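Local structure of alkaline phosphatase (Thermus thermophilus, 7KWD) at residues Phe152-Pro157 with Glu163-Gln168; Val136-Thr141 with Glu167-Phe172; Gln58-Arg63 with Thr286-Leu291; Phe44-Phe49 with Leu69-Leu74; Ile235-Arg238 with Gly243-Ser246. The protein probably removes phosphate groups from phosphorylated compounds as a homodimeric alkaline phosphatase that carries zinc and magnesium ions. One frame throughout, in Å; residues are numbered along the deposited sequence.

Interaction 1 of 5, residues Phe152-Pro157 with Glu163-Gln168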
# COMPACT_ATOMS: atom_id res chain seq x y z
N PHE A 152 -16.39 5.93 -19.00
CA PHE A 152 -16.35 7.37 -19.12
C PHE A 152 -17.28 7.90 -20.19
O PHE A 152 -17.58 9.10 -20.16
CB PHE A 152 -14.94 7.87 -19.43
CG PHE A 152 -14.11 8.08 -18.20
CD1 PHE A 152 -14.10 7.13 -17.20
CD2 PHE A 152 -13.38 9.22 -18.03
CE1 PHE A 152 -13.35 7.31 -16.05
CE2 PHE A 152 -12.64 9.42 -16.89
CZ PHE A 152 -12.61 8.47 -15.90
N VAL A 153 -17.76 7.06 -21.11
CA VAL A 153 -18.50 7.53 -22.28
C VAL A 153 -19.90 6.93 -22.39
O VAL A 153 -20.81 7.61 -22.87
CB VAL A 153 -17.71 7.27 -23.58
CG1 VAL A 153 -16.58 8.22 -23.66
CG2 VAL A 153 -17.21 5.84 -23.59
N ILE A 154 -20.11 5.67 -22.01
CA ILE A 154 -21.41 5.04 -22.31
C ILE A 154 -21.95 4.24 -21.13
O ILE A 154 -21.25 3.92 -20.18
CB ILE A 154 -21.34 4.12 -23.56
CG1 ILE A 154 -20.24 3.05 -23.43
CG2 ILE A 154 -21.12 4.96 -24.84
CD1 ILE A 154 -20.70 1.73 -22.73
N SER A 155 -23.23 3.91 -21.22
CA SER A 155 -23.92 3.17 -20.18
C SER A 155 -24.31 1.78 -20.67
O SER A 155 -24.83 1.63 -21.78
CB SER A 155 -25.20 3.87 -19.71
OG SER A 155 -25.80 3.06 -18.70
N ASN A 156 -24.08 0.78 -19.84
CA ASN A 156 -24.42 -0.59 -20.22
C ASN A 156 -24.46 -1.47 -18.98
O ASN A 156 -23.54 -1.40 -18.15
CB ASN A 156 -23.40 -1.12 -21.23
CG ASN A 156 -23.83 -2.44 -21.85
OD1 ASN A 156 -24.16 -3.39 -21.13
ND2 ASN A 156 -23.84 -2.50 -23.17
N PRO A 157 -25.48 -2.32 -18.84
CA PRO A 157 -25.60 -3.12 -17.61
C PRO A 157 -24.56 -4.20 -17.47
O PRO A 157 -24.40 -4.71 -16.36
CB PRO A 157 -27.01 -3.73 -17.70
CG PRO A 157 -27.38 -3.63 -19.14
CD PRO A 157 -26.70 -2.42 -19.68
N GLU A 163 -18.89 -6.50 -27.51
CA GLU A 163 -19.35 -6.43 -28.89
C GLU A 163 -20.39 -5.34 -29.05
O GLU A 163 -20.34 -4.53 -29.99
CB GLU A 163 -19.88 -7.81 -29.32
CG GLU A 163 -19.83 -8.01 -30.82
CD GLU A 163 -20.19 -9.43 -31.29
OE1 GLU A 163 -21.18 -9.53 -32.06
OE2 GLU A 163 -19.47 -10.39 -30.90
N ARG A 164 -21.30 -5.25 -28.10
CA ARG A 164 -22.30 -4.18 -28.11
C ARG A 164 -21.67 -2.83 -27.80
O ARG A 164 -22.01 -1.81 -28.43
CB ARG A 164 -23.39 -4.53 -27.09
CG ARG A 164 -24.42 -3.42 -26.79
CD ARG A 164 -25.14 -2.91 -28.06
NE ARG A 164 -25.99 -1.76 -27.72
CZ ARG A 164 -26.18 -0.69 -28.48
NH1 ARG A 164 -25.61 -0.58 -29.67
NH2 ARG A 164 -26.96 0.29 -28.02
N ILE A 165 -20.74 -2.79 -26.83
CA ILE A 165 -20.07 -1.54 -26.47
C ILE A 165 -19.37 -0.93 -27.69
O ILE A 165 -19.41 0.28 -27.90
CB ILE A 165 -19.09 -1.81 -25.30
CG1 ILE A 165 -19.87 -2.12 -24.01
CG2 ILE A 165 -18.19 -0.60 -25.04
CD1 ILE A 165 -18.99 -2.71 -22.90
N ALA A 166 -18.77 -1.76 -28.53
CA ALA A 166 -18.14 -1.25 -29.75
C ALA A 166 -19.15 -0.55 -30.64
O ALA A 166 -18.83 0.47 -31.28
CB ALA A 166 -17.46 -2.41 -30.51
N GLU A 167 -20.38 -1.05 -30.68
CA GLU A 167 -21.42 -0.36 -31.42
C GLU A 167 -21.75 0.96 -30.74
O GLU A 167 -21.96 1.99 -31.40
CB GLU A 167 -22.70 -1.23 -31.51
CG GLU A 167 -22.59 -2.58 -32.23
CD GLU A 167 -23.81 -3.47 -31.95
OE1 GLU A 167 -24.93 -2.94 -31.97
OE2 GLU A 167 -23.67 -4.67 -31.67
N GLN A 168 -21.84 0.95 -29.41
CA GLN A 168 -22.10 2.19 -28.68
C GLN A 168 -21.00 3.22 -28.92
O GLN A 168 -21.27 4.42 -28.95
CB GLN A 168 -22.23 1.86 -27.20
CG GLN A 168 -23.50 1.06 -26.86
CD GLN A 168 -23.54 0.71 -25.39
OE1 GLN A 168 -23.02 -0.32 -24.98
NE2 GLN A 168 -24.17 1.57 -24.59
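The carboxamide of Gln168 stands between Asn156 and the backbone of Ser155 and bonds to both. Its NE2 gives a hydrogen to Ser155 O (2.9 Å), which lies almost in the Gln168 amide plane, although the donor sits above the plane of the Ser155 carbonyl. Its OE1 takes a hydrogen from Asn156 ND2 at 2.9 Å, with a nearly straight N-H...O angle of 172°. The amide planes are 49° apart and the side chains cross at about a right angle. With one bond at each end, the rotation of the Gln168 amide is fixed. The pair fastens the extended chain after helix 147-153 to helix 162-172, closing the loop between two consecutive helices of the alkaline phosphatase fold. Ile154 crosses Gln168 equally steeply; its CG1 lies between backbone N and carbonyl carbon (chi1 55°), which carries CD1 over one face of the amide, 3.8 Å from Gln168 OE1, and on to Ile165 CG2 at 4.1 Å. Arg164 CG comes within 3.8 Å of Asn156 ND2, while its guanidinium lies with one face over Gln168 CG and makes a weak salt bridge to Glu167. Ser155 OG turns instead to Ala114 O.

Interaction 2 of 5, residues Val136-Thr141 with Glu167-Phe172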
# COMPACT_ATOMS: atom_id res chain seq x y z
N VAL A 136 -13.19 14.11 -27.60
CA VAL A 136 -12.99 13.03 -26.64
C VAL A 136 -12.03 12.02 -27.24
O VAL A 136 -12.18 11.63 -28.42
CB VAL A 136 -14.32 12.35 -26.27
CG1 VAL A 136 -14.10 11.16 -25.33
CG2 VAL A 136 -15.27 13.33 -25.65
N GLY A 137 -11.07 11.58 -26.43
CA GLY A 137 -10.17 10.50 -26.82
C GLY A 137 -10.09 9.45 -25.72
O GLY A 137 -10.09 9.78 -24.54
N LEU A 138 -10.05 8.18 -26.13
CA LEU A 138 -9.82 7.05 -25.23
C LEU A 138 -8.62 6.25 -25.75
O LEU A 138 -8.62 5.76 -26.88
CB LEU A 138 -11.06 6.16 -25.14
CG LEU A 138 -12.35 6.84 -24.68
CD1 LEU A 138 -13.58 5.94 -24.83
CD2 LEU A 138 -12.21 7.26 -23.22
N VAL A 139 -7.60 6.12 -24.92
CA VAL A 139 -6.38 5.43 -25.30
C VAL A 139 -6.04 4.45 -24.22
O VAL A 139 -5.91 4.84 -23.04
CB VAL A 139 -5.21 6.42 -25.51
CG1 VAL A 139 -3.95 5.64 -25.90
CG2 VAL A 139 -5.55 7.42 -26.59
N THR A 140 -5.87 3.18 -24.58
CA THR A 140 -5.59 2.20 -23.54
C THR A 140 -4.82 1.00 -24.06
O THR A 140 -4.79 0.76 -25.26
CB THR A 140 -6.90 1.71 -22.90
OG1 THR A 140 -6.63 0.68 -21.96
CG2 THR A 140 -7.83 1.18 -23.98
N THR A 141 -4.20 0.27 -23.14
CA THR A 141 -3.56 -1.00 -23.46
C THR A 141 -4.50 -2.18 -23.27
O THR A 141 -4.13 -3.31 -23.63
CB THR A 141 -2.31 -1.22 -22.60
OG1 THR A 141 -2.65 -1.11 -21.21
CG2 THR A 141 -1.22 -0.20 -22.94
N GLU A 167 -20.38 -1.05 -30.68
CA GLU A 167 -21.42 -0.36 -31.42
C GLU A 167 -21.75 0.96 -30.74
O GLU A 167 -21.96 1.99 -31.40
CB GLU A 167 -22.70 -1.23 -31.51
CG GLU A 167 -22.59 -2.58 -32.23
CD GLU A 167 -23.81 -3.47 -31.95
OE1 GLU A 167 -24.93 -2.94 -31.97
OE2 GLU A 167 -23.67 -4.67 -31.67
N GLN A 168 -21.84 0.95 -29.41
CA GLN A 168 -22.10 2.19 -28.68
C GLN A 168 -21.00 3.22 -28.92
O GLN A 168 -21.27 4.42 -28.95
CB GLN A 168 -22.23 1.86 -27.20
CG GLN A 168 -23.50 1.06 -26.86
CD GLN A 168 -23.54 0.71 -25.39
OE1 GLN A 168 -23.02 -0.32 -24.98
NE2 GLN A 168 -24.17 1.57 -24.59
N TYR A 169 -19.74 2.77 -29.07
CA TYR A 169 -18.64 3.68 -29.37
C TYR A 169 -18.85 4.38 -30.71
O TYR A 169 -18.60 5.60 -30.84
CB TYR A 169 -17.33 2.91 -29.40
CG TYR A 169 -16.68 2.67 -28.07
CD1 TYR A 169 -17.36 2.89 -26.87
CD2 TYR A 169 -15.36 2.28 -28.02
CE1 TYR A 169 -16.72 2.68 -25.66
CE2 TYR A 169 -14.72 2.08 -26.82
CZ TYR A 169 -15.40 2.27 -25.64
OH TYR A 169 -14.72 2.06 -24.45
N LEU A 170 -19.29 3.63 -31.73
CA LEU A 170 -19.58 4.24 -33.02
C LEU A 170 -20.64 5.32 -32.89
O LEU A 170 -20.52 6.40 -33.47
CB LEU A 170 -20.03 3.16 -34.01
CG LEU A 170 -20.44 3.60 -35.42
CD1 LEU A 170 -19.28 4.30 -36.16
CD2 LEU A 170 -20.95 2.39 -36.23
N GLU A 171 -21.71 5.04 -32.13
CA GLU A 171 -22.78 6.01 -31.98
C GLU A 171 -22.33 7.19 -31.13
O GLU A 171 -22.68 8.34 -31.42
CB GLU A 171 -24.02 5.35 -31.38
CG GLU A 171 -25.26 6.26 -31.36
CD GLU A 171 -26.40 5.66 -30.57
OE1 GLU A 171 -26.30 4.46 -30.21
OE2 GLU A 171 -27.40 6.38 -30.29
N PHE A 172 -21.53 6.93 -30.09
CA PHE A 172 -21.03 8.04 -29.27
C PHE A 172 -20.18 8.99 -30.10
O PHE A 172 -20.31 10.21 -29.99
CB PHE A 172 -20.24 7.51 -28.08
CG PHE A 172 -19.73 8.61 -27.16
CD1 PHE A 172 -20.59 9.31 -26.32
CD2 PHE A 172 -18.39 8.96 -27.17
CE1 PHE A 172 -20.11 10.33 -25.49
CE2 PHE A 172 -17.89 9.99 -26.34
CZ PHE A 172 -18.76 10.67 -25.50
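Leu138 reaches from the strand toward Tyr169, and Val136, two residues earlier on the same face, toward Phe172. From its CB, which points at the helix, Leu138 runs with CG anti to the carbonyl carbon (chi1 -58°), and the branch at CG sends CD1 farthest across. That methyl stands 4.2 Å from Tyr169 CZ and 4.1 Å from Tyr169 OH, so the leucine meets the phenol end of the ring, approaching it obliquely. The tyrosine hydroxyl is engaged elsewhere, hydrogen-bonded to Val144 O, which ties down the far end of the ring. The second pair differs in geometry: Val136 CG1 comes to the edge of the Phe172 ring, near its plane, 4.1 Å from CE2. Phe172 CG is anti to its backbone N (chi1 -178°), carrying the ring out from the last turn of the helix toward the start of the strand. Both contacts are van der Waals packing, the nearest CA atoms lying about 10 Å apart, ordinary for a helix on a sheet. Val153 of helix 147-153 packs against Leu138, Tyr169 and Phe172. Tyr169 also stacks on Tyr177 of strand 176-178, and helix 125-131 touches Val136 and Phe172. Strand 135-140, paired in parallel with 176-178 and 265-271, thus has helix 162-172 packed over one face, as in an alpha/beta layered core.

Interaction 3 of 5, residues Gln58-Arg63 with Thr286-Leu291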
# COMPACT_ATOMS: atom_id res chain seq x y z
N GLN A 58 10.12 2.56 -8.65
CA GLN A 58 10.98 3.63 -8.16
C GLN A 58 12.41 3.13 -7.94
O GLN A 58 13.37 3.77 -8.36
CB GLN A 58 10.41 4.18 -6.85
CG GLN A 58 11.21 5.33 -6.23
CD GLN A 58 10.62 5.77 -4.90
OE1 GLN A 58 10.23 6.93 -4.73
NE2 GLN A 58 10.55 4.85 -3.94
N ALA A 59 12.55 1.97 -7.29
CA ALA A 59 13.86 1.41 -7.01
C ALA A 59 14.51 0.94 -8.29
O ALA A 59 15.70 1.17 -8.51
CB ALA A 59 13.73 0.25 -6.02
N TYR A 60 13.74 0.28 -9.16
CA TYR A 60 14.33 -0.26 -10.38
C TYR A 60 14.90 0.86 -11.25
O TYR A 60 16.00 0.74 -11.80
CB TYR A 60 13.28 -1.06 -11.14
CG TYR A 60 13.87 -1.83 -12.32
CD1 TYR A 60 13.99 -1.24 -13.55
CD2 TYR A 60 14.36 -3.13 -12.17
CE1 TYR A 60 14.56 -1.92 -14.61
CE2 TYR A 60 14.92 -3.82 -13.25
CZ TYR A 60 15.02 -3.21 -14.45
OH TYR A 60 15.60 -3.87 -15.52
N ALA A 61 14.14 1.94 -11.43
CA ALA A 61 14.65 3.03 -12.25
C ALA A 61 15.97 3.57 -11.70
O ALA A 61 16.94 3.78 -12.44
CB ALA A 61 13.58 4.13 -12.34
N ARG A 62 16.04 3.80 -10.39
CA ARG A 62 17.25 4.36 -9.81
C ARG A 62 18.39 3.35 -9.87
O ARG A 62 19.46 3.63 -10.42
CB ARG A 62 17.01 4.79 -8.37
CG ARG A 62 16.34 6.16 -8.25
CD ARG A 62 15.69 6.35 -6.85
NE ARG A 62 15.24 7.73 -6.64
CZ ARG A 62 16.05 8.73 -6.30
NH1 ARG A 62 17.36 8.54 -6.11
NH2 ARG A 62 15.54 9.93 -6.17
N ARG A 63 18.14 2.14 -9.35
CA ARG A 63 19.19 1.15 -9.17
C ARG A 63 19.65 0.51 -10.48
O ARG A 63 20.85 0.24 -10.64
CB ARG A 63 18.69 0.08 -8.21
CG ARG A 63 19.71 -0.94 -7.85
CD ARG A 63 19.16 -1.83 -6.75
NE ARG A 63 19.96 -3.03 -6.57
CZ ARG A 63 20.81 -3.23 -5.56
NH1 ARG A 63 20.98 -2.31 -4.62
NH2 ARG A 63 21.47 -4.38 -5.49
N THR A 286 4.43 -6.28 -14.35
CA THR A 286 3.95 -5.06 -13.71
C THR A 286 4.95 -3.93 -13.86
O THR A 286 4.59 -2.81 -14.21
CB THR A 286 3.69 -5.33 -12.23
OG1 THR A 286 2.72 -6.36 -12.12
CG2 THR A 286 3.21 -4.06 -11.55
N LEU A 287 6.21 -4.23 -13.61
CA LEU A 287 7.25 -3.23 -13.68
C LEU A 287 7.30 -2.59 -15.06
O LEU A 287 7.36 -1.36 -15.17
CB LEU A 287 8.60 -3.85 -13.35
CG LEU A 287 9.83 -3.04 -13.76
CD1 LEU A 287 9.96 -1.80 -12.89
CD2 LEU A 287 11.11 -3.88 -13.63
N TRP A 288 7.30 -3.40 -16.13
CA TRP A 288 7.46 -2.83 -17.46
C TRP A 288 6.23 -2.04 -17.89
O TRP A 288 6.37 -1.05 -18.62
CB TRP A 288 7.85 -3.91 -18.49
CG TRP A 288 9.33 -4.14 -18.40
CD1 TRP A 288 9.96 -5.19 -17.82
CD2 TRP A 288 10.36 -3.26 -18.85
NE1 TRP A 288 11.31 -5.03 -17.89
CE2 TRP A 288 11.59 -3.85 -18.52
CE3 TRP A 288 10.37 -2.04 -19.51
CZ2 TRP A 288 12.81 -3.25 -18.82
CZ3 TRP A 288 11.59 -1.45 -19.81
CH2 TRP A 288 12.79 -2.06 -19.47
N ASP A 289 5.03 -2.41 -17.43
CA ASP A 289 3.86 -1.58 -17.75
C ASP A 289 3.88 -0.30 -16.92
O ASP A 289 3.38 0.75 -17.37
CB ASP A 289 2.55 -2.36 -17.55
CG ASP A 289 2.12 -3.10 -18.82
OD1 ASP A 289 3.00 -3.66 -19.49
OD2 ASP A 289 0.91 -3.09 -19.18
N VAL A 290 4.48 -0.34 -15.74
CA VAL A 290 4.65 0.90 -14.99
C VAL A 290 5.68 1.78 -15.66
O VAL A 290 5.53 3.00 -15.69
CB VAL A 290 5.04 0.60 -13.53
CG1 VAL A 290 5.39 1.90 -12.81
CG2 VAL A 290 3.90 -0.09 -12.83
N LEU A 291 6.76 1.17 -16.20
CA LEU A 291 7.79 1.93 -16.90
C LEU A 291 7.24 2.46 -18.23
O LEU A 291 7.54 3.58 -18.63
CB LEU A 291 9.04 1.08 -17.15
CG LEU A 291 9.76 0.62 -15.89
CD1 LEU A 291 11.07 -0.06 -16.21
CD2 LEU A 291 10.08 1.79 -14.94
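One face of the Tyr60 ring is covered by Leu287, whose CD2 lies over the centre, 3.6 Å from the centroid and only 11° off the ring normal: a CH-pi contact. It belongs to a helix-helix crossing in the alkaline phosphatase fold, where helices 51-65 and 283-306 meet although more than 200 residues separate them. Leu291 CD1 reaches the same ring obliquely, 4.1 Å from Tyr60 CD1. The indole of Trp288 has Leu291 CD1 over one face, 3.8 Å above the plane and offset toward the rim, and is approached obliquely by Tyr60 OH, 4.4 Å from Trp288 CZ2. The short segments cross at -75° with their axes 10.9 Å apart, a wide spacing that the tyrosine ring bridges. Tyr60 CG lies anti to its backbone N (chi1 -171°), so that the ring projects straight at the other helix, and the Leu287 side chain crosses it at about a right angle. The contact is buried and apolar. Beyond it, Trp288 is touched by Ile235 and Arg238 of helix 234-239. Elsewhere on helix 51-65 the chain meets the second subunit: Gln58 NE2 bonds to Asn84 OD1 of that subunit, and Ala59 and Arg63 pack on its Tyr91. The other methyl of Leu287, CD1, rests beside the root of the tyrosine, 3.8 Å from Tyr60 CB.

Interaction 4 of 5, residues Phe44-Phe49 with Leu69-Leu74. With MG (magnesium ion), chain D; ZN (zinc ion), chain E.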
# COMPACT_ATOMS: atom_id res chain seq x y z
N PHE A 44 -5.17 10.20 -16.60
CA PHE A 44 -4.23 9.10 -16.80
C PHE A 44 -4.50 8.11 -15.67
O PHE A 44 -4.15 8.35 -14.51
CB PHE A 44 -2.79 9.61 -16.81
CG PHE A 44 -1.78 8.59 -17.24
CD1 PHE A 44 -2.11 7.33 -17.62
CD2 PHE A 44 -0.40 8.93 -17.20
CE1 PHE A 44 -1.17 6.39 -17.97
CE2 PHE A 44 0.56 7.99 -17.59
CZ PHE A 44 0.17 6.72 -17.97
N VAL A 45 -5.17 7.00 -16.01
CA VAL A 45 -5.50 5.97 -15.03
C VAL A 45 -4.42 4.90 -15.05
O VAL A 45 -4.13 4.32 -16.10
CB VAL A 45 -6.86 5.34 -15.31
CG1 VAL A 45 -7.15 4.24 -14.28
CG2 VAL A 45 -7.94 6.40 -15.34
N TYR A 46 -3.82 4.65 -13.88
CA TYR A 46 -2.97 3.49 -13.64
C TYR A 46 -3.87 2.40 -13.05
O TYR A 46 -4.17 2.39 -11.86
CB TYR A 46 -1.85 3.86 -12.67
CG TYR A 46 -0.65 4.60 -13.22
CD1 TYR A 46 -0.77 5.85 -13.82
CD2 TYR A 46 0.64 4.10 -13.04
CE1 TYR A 46 0.34 6.54 -14.26
CE2 TYR A 46 1.76 4.79 -13.47
CZ TYR A 46 1.60 6.01 -14.08
OH TYR A 46 2.71 6.69 -14.53
N ASP A 47 -4.32 1.46 -13.87
CA ASP A 47 -5.27 0.46 -13.41
C ASP A 47 -4.57 -0.57 -12.54
O ASP A 47 -3.58 -1.17 -12.95
CB ASP A 47 -5.94 -0.22 -14.60
CG ASP A 47 -7.24 -0.85 -14.21
OD1 ASP A 47 -7.18 -1.68 -13.28
OD2 ASP A 47 -8.30 -0.49 -14.80
N GLY A 48 -5.10 -0.79 -11.34
CA GLY A 48 -4.57 -1.81 -10.44
C GLY A 48 -3.26 -1.48 -9.76
O GLY A 48 -2.64 -2.36 -9.14
N PHE A 49 -2.86 -0.20 -9.77
CA PHE A 49 -1.54 0.23 -9.35
C PHE A 49 -1.50 0.47 -7.85
O PHE A 49 -2.20 1.34 -7.33
CB PHE A 49 -1.18 1.50 -10.12
CG PHE A 49 0.17 2.09 -9.82
CD1 PHE A 49 1.33 1.44 -10.21
CD2 PHE A 49 0.28 3.35 -9.19
CE1 PHE A 49 2.58 2.01 -9.99
CE2 PHE A 49 1.52 3.92 -8.96
CZ PHE A 49 2.67 3.26 -9.37
N LEU A 69 12.48 7.87 -11.66
CA LEU A 69 11.18 7.70 -12.27
C LEU A 69 10.42 9.01 -12.35
O LEU A 69 10.36 9.77 -11.38
CB LEU A 69 10.43 6.68 -11.41
CG LEU A 69 9.23 5.93 -11.94
CD1 LEU A 69 9.64 4.91 -12.95
CD2 LEU A 69 8.54 5.27 -10.76
N ALA A 70 9.83 9.29 -13.52
CA ALA A 70 9.07 10.53 -13.64
C ALA A 70 7.96 10.60 -12.60
O ALA A 70 7.69 11.67 -12.04
CB ALA A 70 8.50 10.67 -15.05
N LEU A 71 7.31 9.49 -12.31
CA LEU A 71 6.25 9.50 -11.31
C LEU A 71 6.80 9.91 -9.94
O LEU A 71 6.16 10.65 -9.20
CB LEU A 71 5.56 8.13 -11.25
CG LEU A 71 4.34 8.09 -10.35
CD1 LEU A 71 3.35 9.20 -10.67
CD2 LEU A 71 3.66 6.70 -10.37
N GLU A 72 8.01 9.46 -9.59
CA GLU A 72 8.59 9.92 -8.33
C GLU A 72 8.73 11.45 -8.33
O GLU A 72 8.39 12.12 -7.35
CB GLU A 72 9.96 9.28 -8.05
CG GLU A 72 10.62 9.82 -6.77
CD GLU A 72 12.03 9.31 -6.49
OE1 GLU A 72 12.42 8.28 -7.07
OE2 GLU A 72 12.76 9.95 -5.71
N ARG A 73 9.26 12.01 -9.42
CA ARG A 73 9.44 13.47 -9.48
C ARG A 73 8.11 14.19 -9.28
O ARG A 73 8.06 15.23 -8.62
CB ARG A 73 10.05 13.87 -10.81
CG ARG A 73 11.35 13.12 -11.12
CD ARG A 73 11.98 13.53 -12.50
NE ARG A 73 12.86 12.50 -13.07
CZ ARG A 73 13.82 12.76 -13.97
NH1 ARG A 73 14.02 14.00 -14.39
NH2 ARG A 73 14.60 11.79 -14.42
N LEU A 74 7.02 13.66 -9.87
CA LEU A 74 5.72 14.30 -9.71
C LEU A 74 5.23 14.17 -8.27
O LEU A 74 4.77 15.15 -7.66
CB LEU A 74 4.68 13.72 -10.68
CG LEU A 74 4.96 13.82 -12.17
CD1 LEU A 74 3.80 13.48 -13.04
CD2 LEU A 74 5.47 15.20 -12.51
MG MG D . -9.07 -0.91 -16.77
ZN ZN E . -9.21 -1.55 -12.44
O HOH W 1 -9.98 -0.93 -18.68
O HOH W 2 -10.44 -2.21 -16.28
O HOH W 3 -7.57 -2.69 -16.82
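Apolar packing joins the segments: Leu71 CD2 points into the notch between two aromatic rings, 3.7 Å from Phe49 CZ and 4.1 Å from Tyr46 CE2, oblique to both. This sets helix 70-75 against strand 40-46, a central strand of the alkaline phosphatase core, and the type II beta turn from Tyr46 to Phe49. Leucine and rings come from opposite directions. Among the aromatics, Tyr46 lies between two phenylalanines and turns rim atoms to their faces, CD2 over the centre of the Phe49 ring and CE1 toward the rim of Phe44. Polar bonds hold the helix start, as Asp294 accepts from the backbone N of Ala70 and of Leu71. Metal bonds occupy the turn: Asp47 bridges two ions, its site completed by Thr148 and Glu270 at magnesium and by Ser95, Asp317 and His318 at zinc. Three waters also bind the magnesium. Asp47 OD2 lies 2.2 Å from the magnesium and OD1 2.2 Å from the zinc, while OD2 also comes within 2.7 Å of the zinc.

Interaction 5 of 5, residues Ile235-Arg238 with Gly243-Ser246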
# COMPACT_ATOMS: atom_id res chain seq x y z
N ILE A 235 6.51 -5.71 -21.42
CA ILE A 235 7.66 -6.62 -21.39
C ILE A 235 7.69 -7.49 -22.64
O ILE A 235 8.76 -7.80 -23.17
CB ILE A 235 7.65 -7.46 -20.10
CG1 ILE A 235 9.00 -8.16 -19.92
CG2 ILE A 235 6.51 -8.48 -20.08
CD1 ILE A 235 9.18 -8.90 -18.62
N ASP A 236 6.53 -7.85 -23.15
CA ASP A 236 6.46 -8.71 -24.33
C ASP A 236 6.72 -7.90 -25.60
O ASP A 236 7.48 -8.32 -26.46
CB ASP A 236 5.11 -9.42 -24.35
CG ASP A 236 4.90 -10.35 -23.14
OD1 ASP A 236 5.88 -10.96 -22.69
OD2 ASP A 236 3.76 -10.47 -22.64
N ARG A 237 6.14 -6.70 -25.69
CA ARG A 237 6.43 -5.83 -26.82
C ARG A 237 7.92 -5.56 -26.93
O ARG A 237 8.49 -5.58 -28.03
CB ARG A 237 5.65 -4.52 -26.66
CG ARG A 237 5.92 -3.46 -27.72
CD ARG A 237 5.53 -2.06 -27.23
NE ARG A 237 6.63 -1.53 -26.43
CZ ARG A 237 7.72 -0.98 -26.96
NH1 ARG A 237 7.83 -0.86 -28.28
NH2 ARG A 237 8.69 -0.53 -26.17
N ARG A 238 8.56 -5.28 -25.79
CA ARG A 238 9.95 -4.82 -25.77
C ARG A 238 10.91 -5.94 -26.16
O ARG A 238 11.80 -5.74 -26.98
CB ARG A 238 10.30 -4.28 -24.38
CG ARG A 238 11.71 -3.69 -24.25
CD ARG A 238 11.89 -2.91 -22.93
NE ARG A 238 11.13 -1.66 -23.00
CZ ARG A 238 11.63 -0.52 -23.44
NH1 ARG A 238 12.91 -0.47 -23.80
NH2 ARG A 238 10.87 0.57 -23.51
N GLY A 243 4.72 -6.86 -32.91
CA GLY A 243 4.42 -5.68 -33.70
C GLY A 243 3.17 -4.97 -33.22
O GLY A 243 2.17 -4.88 -33.95
N VAL A 244 3.21 -4.49 -31.99
CA VAL A 244 2.09 -3.75 -31.39
C VAL A 244 2.64 -2.42 -30.90
O VAL A 244 3.84 -2.28 -30.62
CB VAL A 244 1.42 -4.55 -30.23
CG1 VAL A 244 0.85 -5.81 -30.79
CG2 VAL A 244 2.43 -4.87 -29.13
N PRO A 245 1.78 -1.41 -30.80
CA PRO A 245 2.27 -0.10 -30.33
C PRO A 245 2.47 -0.12 -28.82
O PRO A 245 1.89 -0.94 -28.10
CB PRO A 245 1.17 0.88 -30.74
CG PRO A 245 -0.08 0.05 -30.89
CD PRO A 245 0.32 -1.40 -31.06
N SER A 246 3.39 0.72 -28.37
CA SER A 246 3.50 1.06 -26.95
C SER A 246 2.38 2.03 -26.57
O SER A 246 1.81 2.72 -27.41
CB SER A 246 4.85 1.70 -26.65
OG SER A 246 4.98 2.93 -27.38
O HOH W 4 5.91 -0.66 -30.63
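Arg237 carries this contact, lying along the chain of Val244-Ser246. Asp236, the residue before it, turns its carboxylate to Ser348 OG. Arg237 comes next, CG anti to the backbone N (chi1 176°), which directs the chain at the loop. Its CG packs on Val244 CG2 at 4.0 Å, and CD lies 3.7 Å from Ser246 N. A bend at chi3 (82°) then lays the guanidinium by the serine, with Ser246 CB over one face, offset toward the rim and 3.7 Å from Arg237 NE. A water joins the two sides: it accepts from Arg237 NH1 at 3.0 Å and donates to Val244 O at 2.6 Å. Arg238 closes the segment; its NH2 lies in plane at the edge of the Arg237 guanidinium. Glu234 receives both arginines, OE1 from Arg237 NE and OE2 from Arg238 NE, so that the two like charges share a counter-ion. The loop ends in an N-cap, Ser246 starting helix 247-259. Held by the Glu234 salt bridge, the arginine offers its aliphatic part to the loop for packing and joins its charged end to the Val244 carbonyl through water.

Overall arrangement
Interactions 3 and 4 interleave along the chain, with centres 11 Å apart, and touch through the Arg62-Glu72 salt bridge; both also meet the second subunit, interaction 4 through helix 70-75. Interactions 1 and 2, 9 Å apart centre to centre, share helix 162-172 and join through Val153. They lie across the chain's centre from interaction 3, about 34 and 30 Å away between centres. Interactions 1, 2 and 5 are nested in the long loop that interaction 3 closes, and interaction 5 meets it at Trp288. Strands 135-140 and 40-46, in interactions 2 and 4, both pair with strand 265-271.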